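Local coordinates for protein copper chaperone PCu(A)C (Methylosinus trichosporium OB3b, PDB 6P1G) that binds copper through its PCu(A)C domain, probably as a copper chaperone of this methane-oxidizing bacterium, and carries a separate zinc site, at residues A[32-37]-A[74-79]; A[55-60]-A[85-90]. All coordinates share one frame; numbering follows the deposited sequence.

Overall arrangement
Both contacts draw on strand 75-91, which pairs with strand 26-35 in contact 1 (32-37 with 74-79) and with strand 51-58 in contact 2 (55-60 with 85-90), so the two antiparallel pairings lie in one continuous sheet of the PCu(A)C domain. Their centres are about 19 Å apart, yet they touch: M79 CE lies 3.5 Å from V86 N. Contact 2 supplies H57, H85 and E87 to the zinc ion. From contact 1, the side chain of L32 is about 10 Å from the copper ion and about 7 Å from the side chain of its ligand H14. Along the chain the four segments alternate.

Contact 1 of 2, residues A[32-37]-A[74-79]; sequences LVVNSA and LSRVTM
V33 and V77 anchor an antiparallel ladder, a hydrogen-bonded pair in which V33 N to V77 O and V77 N to V33 O both measure 2.8 Å and are both nearly straight. The contact ties the end of strand 26-35 to the start of strand 75-91, and the short strands approach to 4.7 Å between axes. N35 N donates to S75 O, but beyond it the return bond from S75 N is weak: L74 and S75 both face N35, a G1 beta bulge, and L74 N bonds to A37 O.

L32, V34, R76 and T78 share one face. With CG anti to the backbone N (chi1 165°), L32 sends its two methyls to different partners: CD1 comes 3.3 Å from T78 OG1, and CD2 comes 3.3 Å from R76 NH2, oblique to the guanidinium. The arginine chain bends at chi3 (61°), which turns the guanidinium so that it stands beside L32 CD2 and V34 CG2. V34 CG2 covers one guanidinium face, 3.6 Å from NH1, and also meets R76 CG. Replacing L32 with an alanine would probably open a gap beside T78 and remove the methyl against R76 NH2, leaving the guanidinium freer to turn.

V33 and V77 point to the other face, where both pack on L71 of strand 69-71. Where strand 26-35 runs out into the loop, L74 CD2 reaches S36 O at 3.4 Å. N35 OD1 accepts from A37 N at 3.0 Å, an Asx turn whose donor stands above the carbonyl plane, while N35 ND2 bonds to the carbonyls of P72 and R39.

The chemistry is thus split: regular backbone bonds hold the central ladder, an amide organises the strand end, and on the L32 face aliphatic groups flank the guanidinium of R76, an exposed residue.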
ATOM      1  N   LEU A  32      -4.322  -6.052  -1.103  1.00 29.09           N
ATOM      2  CA  LEU A  32      -4.331  -7.122  -2.089  1.00 35.18           C
ATOM      3  C   LEU A  32      -4.533  -6.522  -3.477  1.00 35.37           C
ATOM      4  O   LEU A  32      -5.505  -5.803  -3.714  1.00 40.66           O
ATOM      5  CB  LEU A  32      -5.422  -8.142  -1.773  1.00 34.28           C
ATOM      6  CG  LEU A  32      -5.793  -9.117  -2.892  1.00 43.86           C
ATOM      7  CD1 LEU A  32      -4.654 -10.082  -3.160  1.00 42.95           C
ATOM      8  CD2 LEU A  32      -7.056  -9.872  -2.525  1.00 54.22           C
ATOM      9  N   VAL A  33      -3.604  -6.799  -4.386  1.00 31.31           N
ATOM     10  CA  VAL A  33      -3.676  -6.259  -5.740  1.00 32.58           C
ATOM     11  C   VAL A  33      -3.910  -7.357  -6.773  1.00 40.47           C
ATOM     12  O   VAL A  33      -3.170  -8.339  -6.824  1.00 38.00           O
ATOM     13  CB  VAL A  33      -2.391  -5.493  -6.112  1.00 30.14           C
ATOM     14  CG1 VAL A  33      -2.476  -4.973  -7.541  1.00 39.04           C
ATOM     15  CG2 VAL A  33      -2.150  -4.354  -5.132  1.00 33.86           C
ATOM     16  N   VAL A  34      -4.942  -7.186  -7.593  1.00 34.45           N
ATOM     17  CA  VAL A  34      -5.253  -8.144  -8.646  1.00 38.98           C
ATOM     18  C   VAL A  34      -4.979  -7.529 -10.016  1.00 44.37           C
ATOM     19  O   VAL A  34      -5.569  -6.512 -10.382  1.00 43.34           O
ATOM     20  CB  VAL A  34      -6.718  -8.608  -8.575  1.00 47.24           C
ATOM     21  CG1 VAL A  34      -7.022  -9.577  -9.706  1.00 48.37           C
ATOM     22  CG2 VAL A  34      -7.007  -9.243  -7.228  1.00 47.49           C
ATOM     23  N   ASN A  35      -4.077  -8.153 -10.768  1.00 40.56           N
ATOM     24  CA  ASN A  35      -3.730  -7.690 -12.107  1.00 46.68           C
ATOM     25  C   ASN A  35      -4.382  -8.555 -13.178  1.00 52.90           C
ATOM     26  O   ASN A  35      -3.942  -9.673 -13.423  1.00 52.20           O
ATOM     27  CB  ASN A  35      -2.208  -7.686 -12.284  1.00 47.90           C
ATOM     28  CG  ASN A  35      -1.772  -7.198 -13.658  1.00 55.99           C
ATOM     29  OD1 ASN A  35      -2.553  -6.606 -14.405  1.00 46.07           O
ATOM     30  ND2 ASN A  35      -0.512  -7.450 -13.997  1.00 48.23           N
ATOM     31  N   SER A  36      -5.428  -8.036 -13.814  1.00 49.08           N
ATOM     32  CA  SER A  36      -6.161  -8.795 -14.824  1.00 52.91           C
ATOM     33  C   SER A  36      -5.575  -8.640 -16.229  1.00 57.26           C
ATOM     34  O   SER A  36      -6.071  -9.238 -17.183  1.00 65.56           O
ATOM     35  CB  SER A  36      -7.633  -8.376 -14.834  1.00 50.96           C
ATOM     36  OG  SER A  36      -8.302  -8.844 -13.676  1.00 67.78           O
ATOM     37  N   ALA A  37      -4.521  -7.841 -16.353  1.00 54.36           N
ATOM     38  CA  ALA A  37      -3.863  -7.643 -17.642  1.00 54.40           C
ATOM     39  C   ALA A  37      -2.964  -8.829 -17.984  1.00 64.50           C
ATOM     40  O   ALA A  37      -2.536  -9.569 -17.098  1.00 56.64           O
ATOM     41  CB  ALA A  37      -3.059  -6.350 -17.635  1.00 57.52           C
ATOM     42  N   LEU A  74      -2.031 -11.566 -14.821  1.00 45.76           N
ATOM     43  CA  LEU A  74      -3.067 -12.495 -14.365  1.00 52.23           C
ATOM     44  C   LEU A  74      -2.757 -13.096 -12.996  1.00 56.46           C
ATOM     45  O   LEU A  74      -2.850 -14.307 -12.805  1.00 60.29           O
ATOM     46  CB  LEU A  74      -3.269 -13.609 -15.392  1.00 62.14           C
ATOM     47  CG  LEU A  74      -3.735 -13.137 -16.771  1.00 59.55           C
ATOM     48  CD1 LEU A  74      -3.746 -14.292 -17.758  1.00 63.76           C
ATOM     49  CD2 LEU A  74      -5.109 -12.491 -16.678  1.00 53.36           C
ATOM     50  N   SER A  75      -2.390 -12.242 -12.048  1.00 51.31           N
ATOM     51  CA  SER A  75      -1.951 -12.710 -10.740  1.00 53.05           C
ATOM     52  C   SER A  75      -2.586 -11.920  -9.603  1.00 55.83           C
ATOM     53  O   SER A  75      -3.095 -10.816  -9.802  1.00 52.83           O
ATOM     54  CB  SER A  75      -0.429 -12.629 -10.635  1.00 57.59           C
ATOM     55  OG  SER A  75      -0.007 -11.281 -10.516  1.00 60.88           O
ATOM     56  N   ARG A  76      -2.551 -12.500  -8.409  1.00 51.19           N
ATOM     57  CA  ARG A  76      -2.999 -11.810  -7.210  1.00 49.05           C
ATOM     58  C   ARG A  76      -1.801 -11.646  -6.289  1.00 50.93           C
ATOM     59  O   ARG A  76      -1.176 -12.629  -5.889  1.00 50.59           O
ATOM     60  CB  ARG A  76      -4.125 -12.585  -6.525  1.00 44.33           C
ATOM     61  CG  ARG A  76      -5.366 -12.717  -7.393  1.00 58.63           C
ATOM     62  CD  ARG A  76      -6.339 -13.753  -6.856  1.00 50.14           C
ATOM     63  NE  ARG A  76      -6.831 -13.413  -5.525  1.00 58.55           N
ATOM     64  CZ  ARG A  76      -7.944 -12.723  -5.299  1.00 66.39           C
ATOM     65  NH1 ARG A  76      -8.679 -12.292  -6.318  1.00 60.35           N
ATOM     66  NH2 ARG A  76      -8.324 -12.459  -4.057  1.00 68.82           N
ATOM     67  N   VAL A  77      -1.478 -10.401  -5.961  1.00 40.03           N
ATOM     68  CA  VAL A  77      -0.343 -10.120  -5.094  1.00 39.40           C
ATOM     69  C   VAL A  77      -0.792  -9.513  -3.774  1.00 46.96           C
ATOM     70  O   VAL A  77      -1.431  -8.458  -3.742  1.00 38.63           O
ATOM     71  CB  VAL A  77       0.661  -9.170  -5.769  1.00 43.03           C
ATOM     72  CG1 VAL A  77       1.776  -8.799  -4.798  1.00 42.80           C
ATOM     73  CG2 VAL A  77       1.232  -9.813  -7.027  1.00 36.45           C
ATOM     74  N   THR A  78      -0.463 -10.193  -2.683  1.00 39.14           N
ATOM     75  CA  THR A  78      -0.824  -9.715  -1.362  1.00 39.32           C
ATOM     76  C   THR A  78       0.356  -9.030  -0.693  1.00 40.06           C
ATOM     77  O   THR A  78       1.433  -9.608  -0.551  1.00 39.06           O
ATOM     78  CB  THR A  78      -1.324 -10.854  -0.450  1.00 40.59           C
ATOM     79  OG1 THR A  78      -2.471 -11.478  -1.043  1.00 42.96           O
ATOM     80  CG2 THR A  78      -1.717 -10.302   0.910  1.00 40.17           C
ATOM     81  N   MET A  79       0.143  -7.784  -0.297  1.00 31.12           N
ATOM     82  CA  MET A  79       1.089  -7.090   0.555  1.00 32.12           C
ATOM     83  C   MET A  79       0.551  -7.186   1.972  1.00 38.94           C
ATOM     84  O   MET A  79      -0.525  -6.670   2.270  1.00 35.11           O
ATOM     85  CB  MET A  79       1.246  -5.637   0.119  1.00 35.41           C
ATOM     86  CG  MET A  79       1.941  -5.473  -1.222  1.00 45.49           C
ATOM     87  SD  MET A  79       1.751  -3.806  -1.875  1.00 55.12           S
ATOM     88  CE  MET A  79       2.131  -2.834  -0.421  1.00 47.27           C
TER

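Contact 2 of 2, residues A[55-60]-A[85-90]; sequences QFHIAP and HVELVD. With ZN (zinc ion), chain D.
H57, H85 and E87 converge on a zinc ion from two antiparallel strands. H57 ND1 and H85 NE2 each bind it at 2.1 Å and E87 OE1 at 1.9 Å; H61 ND1 completes the four protein ligands.

The backbone pairing is consistent with this geometry. Two hydrogen-bonded pairs, Q55 with E87 and H57 with H85, flank the non-hydrogen-bonded pair F56 and V86. E87 N to Q55 O is short at 2.6 Å, and H57 N to H85 O runs nearly along the C=O axis. All three zinc ligands of these strands therefore rise from the same face.

Contacts with the rings are close. H57 CB lies over one face of the H85 imidazole, 3.6 Å from its centroid, and E87 CB lies over a face of the H57 ring. The imidazole planes stand at 81°. H85 CG sits between the backbone N and the carbonyl carbon (chi1 59°), which swings the ring across toward H57; P60 O meets its edge in plane.

Apolar packing occupies the other face, where V86 CG2 touches F56 CE2 at 3.7 Å.

Second-shell bonds fix the ligands' rotation: H57 NE2 donates to Q55 OE1 at 3.0 Å, on a lone pair, and E87 OE2 bonds to Q28 NE2. The Q55 bond leaves H57 ND1 for the metal, and the carboxylate probably offsets part of the zinc charge in this buried site.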
ATOM      1  N   GLN A  55       8.938   4.002   0.872  1.00 42.74           N
ATOM      2  CA  GLN A  55       9.917   2.994   0.495  1.00 43.33           C
ATOM      3  C   GLN A  55       9.207   1.662   0.324  1.00 40.60           C
ATOM      4  O   GLN A  55       8.176   1.416   0.953  1.00 40.92           O
ATOM      5  CB  GLN A  55      11.026   2.886   1.543  1.00 40.36           C
ATOM      6  CG  GLN A  55      11.829   4.166   1.725  1.00 43.45           C
ATOM      7  CD  GLN A  55      12.688   4.147   2.975  1.00 61.12           C
ATOM      8  OE1 GLN A  55      12.707   3.163   3.716  1.00 61.92           O
ATOM      9  NE2 GLN A  55      13.403   5.238   3.216  1.00 56.85           N
ATOM     10  N   PHE A  56       9.750   0.804  -0.529  1.00 41.26           N
ATOM     11  CA  PHE A  56       9.167  -0.514  -0.726  1.00 40.40           C
ATOM     12  C   PHE A  56       9.999  -1.540   0.033  1.00 50.60           C
ATOM     13  O   PHE A  56      11.191  -1.710  -0.224  1.00 49.97           O
ATOM     14  CB  PHE A  56       9.080  -0.844  -2.216  1.00 46.09           C
ATOM     15  CG  PHE A  56       8.183   0.087  -2.988  1.00 45.90           C
ATOM     16  CD1 PHE A  56       8.659   1.300  -3.465  1.00 47.58           C
ATOM     17  CD2 PHE A  56       6.860  -0.242  -3.223  1.00 46.64           C
ATOM     18  CE1 PHE A  56       7.831   2.160  -4.168  1.00 48.43           C
ATOM     19  CE2 PHE A  56       6.028   0.611  -3.927  1.00 48.63           C
ATOM     20  CZ  PHE A  56       6.513   1.814  -4.398  1.00 41.47           C
ATOM     21  N   HIS A  57       9.350  -2.213   0.978  1.00 48.03           N
ATOM     22  CA  HIS A  57      10.019  -3.128   1.898  1.00 43.14           C
ATOM     23  C   HIS A  57       9.687  -4.606   1.760  1.00 43.07           C
ATOM     24  O   HIS A  57       8.557  -4.985   1.453  1.00 42.26           O
ATOM     25  CB  HIS A  57       9.737  -2.716   3.345  1.00 38.38           C
ATOM     26  CG  HIS A  57      10.452  -1.472   3.774  1.00 36.98           C
ATOM     27  ND1 HIS A  57      10.327  -0.945   5.041  1.00 38.58           N
ATOM     28  CD2 HIS A  57      11.301  -0.657   3.109  1.00 39.47           C
ATOM     29  CE1 HIS A  57      11.070   0.144   5.138  1.00 39.50           C
ATOM     30  NE2 HIS A  57      11.669   0.341   3.978  1.00 44.92           N
ATOM     31  N   ILE A  58      10.711  -5.428   1.967  1.00 43.59           N
ATOM     32  CA  ILE A  58      10.538  -6.860   2.161  1.00 45.34           C
ATOM     33  C   ILE A  58      10.625  -7.068   3.673  1.00 46.24           C
ATOM     34  O   ILE A  58      11.406  -6.393   4.346  1.00 46.07           O
ATOM     35  CB  ILE A  58      11.615  -7.696   1.435  1.00 48.24           C
ATOM     36  CG1 ILE A  58      11.662  -7.347  -0.053  1.00 53.81           C
ATOM     37  CG2 ILE A  58      11.354  -9.184   1.615  1.00 47.12           C
ATOM     38  CD1 ILE A  58      10.362  -7.592  -0.775  1.00 54.55           C
ATOM     39  N   ALA A  59       9.815  -7.975   4.211  1.00 42.06           N
ATOM     40  CA  ALA A  59       9.803  -8.220   5.653  1.00 51.07           C
ATOM     41  C   ALA A  59      11.173  -8.673   6.161  1.00 50.51           C
ATOM     42  O   ALA A  59      11.814  -9.519   5.537  1.00 46.00           O
ATOM     43  CB  ALA A  59       8.748  -9.248   6.000  1.00 40.90           C
ATOM     44  N   PRO A  60      11.628  -8.116   7.300  1.00 54.56           N
ATOM     45  CA  PRO A  60      10.953  -7.142   8.173  1.00 49.85           C
ATOM     46  C   PRO A  60      10.806  -5.744   7.564  1.00 45.29           C
ATOM     47  O   PRO A  60       9.685  -5.321   7.280  1.00 45.79           O
ATOM     48  CB  PRO A  60      11.864  -7.087   9.410  1.00 49.60           C
ATOM     49  CG  PRO A  60      12.735  -8.306   9.320  1.00 48.09           C
ATOM     50  CD  PRO A  60      12.921  -8.540   7.860  1.00 43.96           C
ATOM     51  N   HIS A  85       5.625  -4.806   1.792  1.00 36.95           N
ATOM     52  CA  HIS A  85       4.748  -3.680   2.072  1.00 35.84           C
ATOM     53  C   HIS A  85       5.378  -2.373   1.624  1.00 38.28           C
ATOM     54  O   HIS A  85       6.573  -2.312   1.329  1.00 31.96           O
ATOM     55  CB  HIS A  85       4.436  -3.595   3.566  1.00 32.27           C
ATOM     56  CG  HIS A  85       5.652  -3.446   4.427  1.00 34.35           C
ATOM     57  ND1 HIS A  85       6.389  -4.522   4.872  1.00 32.52           N
ATOM     58  CD2 HIS A  85       6.268  -2.341   4.913  1.00 35.12           C
ATOM     59  CE1 HIS A  85       7.402  -4.088   5.602  1.00 37.09           C
ATOM     60  NE2 HIS A  85       7.353  -2.768   5.640  1.00 35.93           N
ATOM     61  N   VAL A  86       4.559  -1.331   1.567  1.00 32.73           N
ATOM     62  CA  VAL A  86       5.056   0.013   1.335  1.00 33.81           C
ATOM     63  C   VAL A  86       5.238   0.713   2.672  1.00 35.86           C
ATOM     64  O   VAL A  86       4.317   0.763   3.489  1.00 33.76           O
ATOM     65  CB  VAL A  86       4.108   0.833   0.440  1.00 33.69           C
ATOM     66  CG1 VAL A  86       4.594   2.266   0.325  1.00 34.86           C
ATOM     67  CG2 VAL A  86       3.982   0.192  -0.933  1.00 31.07           C
ATOM     68  N   GLU A  87       6.433   1.241   2.896  1.00 28.33           N
ATOM     69  CA  GLU A  87       6.708   2.003   4.105  1.00 38.16           C
ATOM     70  C   GLU A  87       6.363   3.466   3.872  1.00 33.84           C
ATOM     71  O   GLU A  87       6.884   4.088   2.955  1.00 41.49           O
ATOM     72  CB  GLU A  87       8.176   1.857   4.515  1.00 38.78           C
ATOM     73  CG  GLU A  87       8.488   2.339   5.924  1.00 39.04           C
ATOM     74  CD  GLU A  87       8.127   1.316   6.989  1.00 42.95           C
ATOM     75  OE1 GLU A  87       7.894   0.142   6.638  1.00 35.37           O
ATOM     76  OE2 GLU A  87       8.088   1.682   8.181  1.00 50.58           O
ATOM     77  N   LEU A  88       5.479   4.011   4.701  1.00 39.56           N
ATOM     78  CA  LEU A  88       5.107   5.415   4.600  1.00 34.44           C
ATOM     79  C   LEU A  88       6.041   6.234   5.477  1.00 44.74           C
ATOM     80  O   LEU A  88       6.050   6.078   6.696  1.00 42.08           O
ATOM     81  CB  LEU A  88       3.649   5.619   5.014  1.00 42.28           C
ATOM     82  CG  LEU A  88       2.631   4.700   4.333  1.00 40.40           C
ATOM     83  CD1 LEU A  88       1.220   4.992   4.817  1.00 38.19           C
ATOM     84  CD2 LEU A  88       2.712   4.832   2.819  1.00 36.91           C
ATOM     85  N   VAL A  89       6.818   7.110   4.851  1.00 44.86           N
ATOM     86  CA  VAL A  89       7.919   7.787   5.532  1.00 47.65           C
ATOM     87  C   VAL A  89       7.625   9.265   5.785  1.00 56.53           C
ATOM     88  O   VAL A  89       7.035   9.942   4.941  1.00 54.56           O
ATOM     89  CB  VAL A  89       9.225   7.657   4.719  1.00 50.98           C
ATOM     90  CG1 VAL A  89      10.396   8.260   5.479  1.00 58.47           C
ATOM     91  CG2 VAL A  89       9.503   6.199   4.408  1.00 48.59           C
ATOM     92  N   ASP A  90       8.029   9.744   6.961  1.00 56.32           N
ATOM     93  CA  ASP A  90       7.854  11.138   7.363  1.00 61.08           C
ATOM     94  C   ASP A  90       6.382  11.513   7.379  1.00 59.94           C
ATOM     95  O   ASP A  90       5.971  12.491   6.756  1.00 65.68           O
ATOM     96  CB  ASP A  90       8.633  12.083   6.441  1.00 68.87           C
ATOM     97  CG  ASP A  90      10.131  12.018   6.669  1.00 74.31           C
ATOM     98  OD1 ASP A  90      10.549  11.695   7.802  1.00 75.00           O
ATOM     99  OD2 ASP A  90      10.890  12.295   5.716  1.00 75.36           O
TER
HETATM  100 ZN    ZN D 202       8.829  -1.537   6.428  1.00 38.92          ZN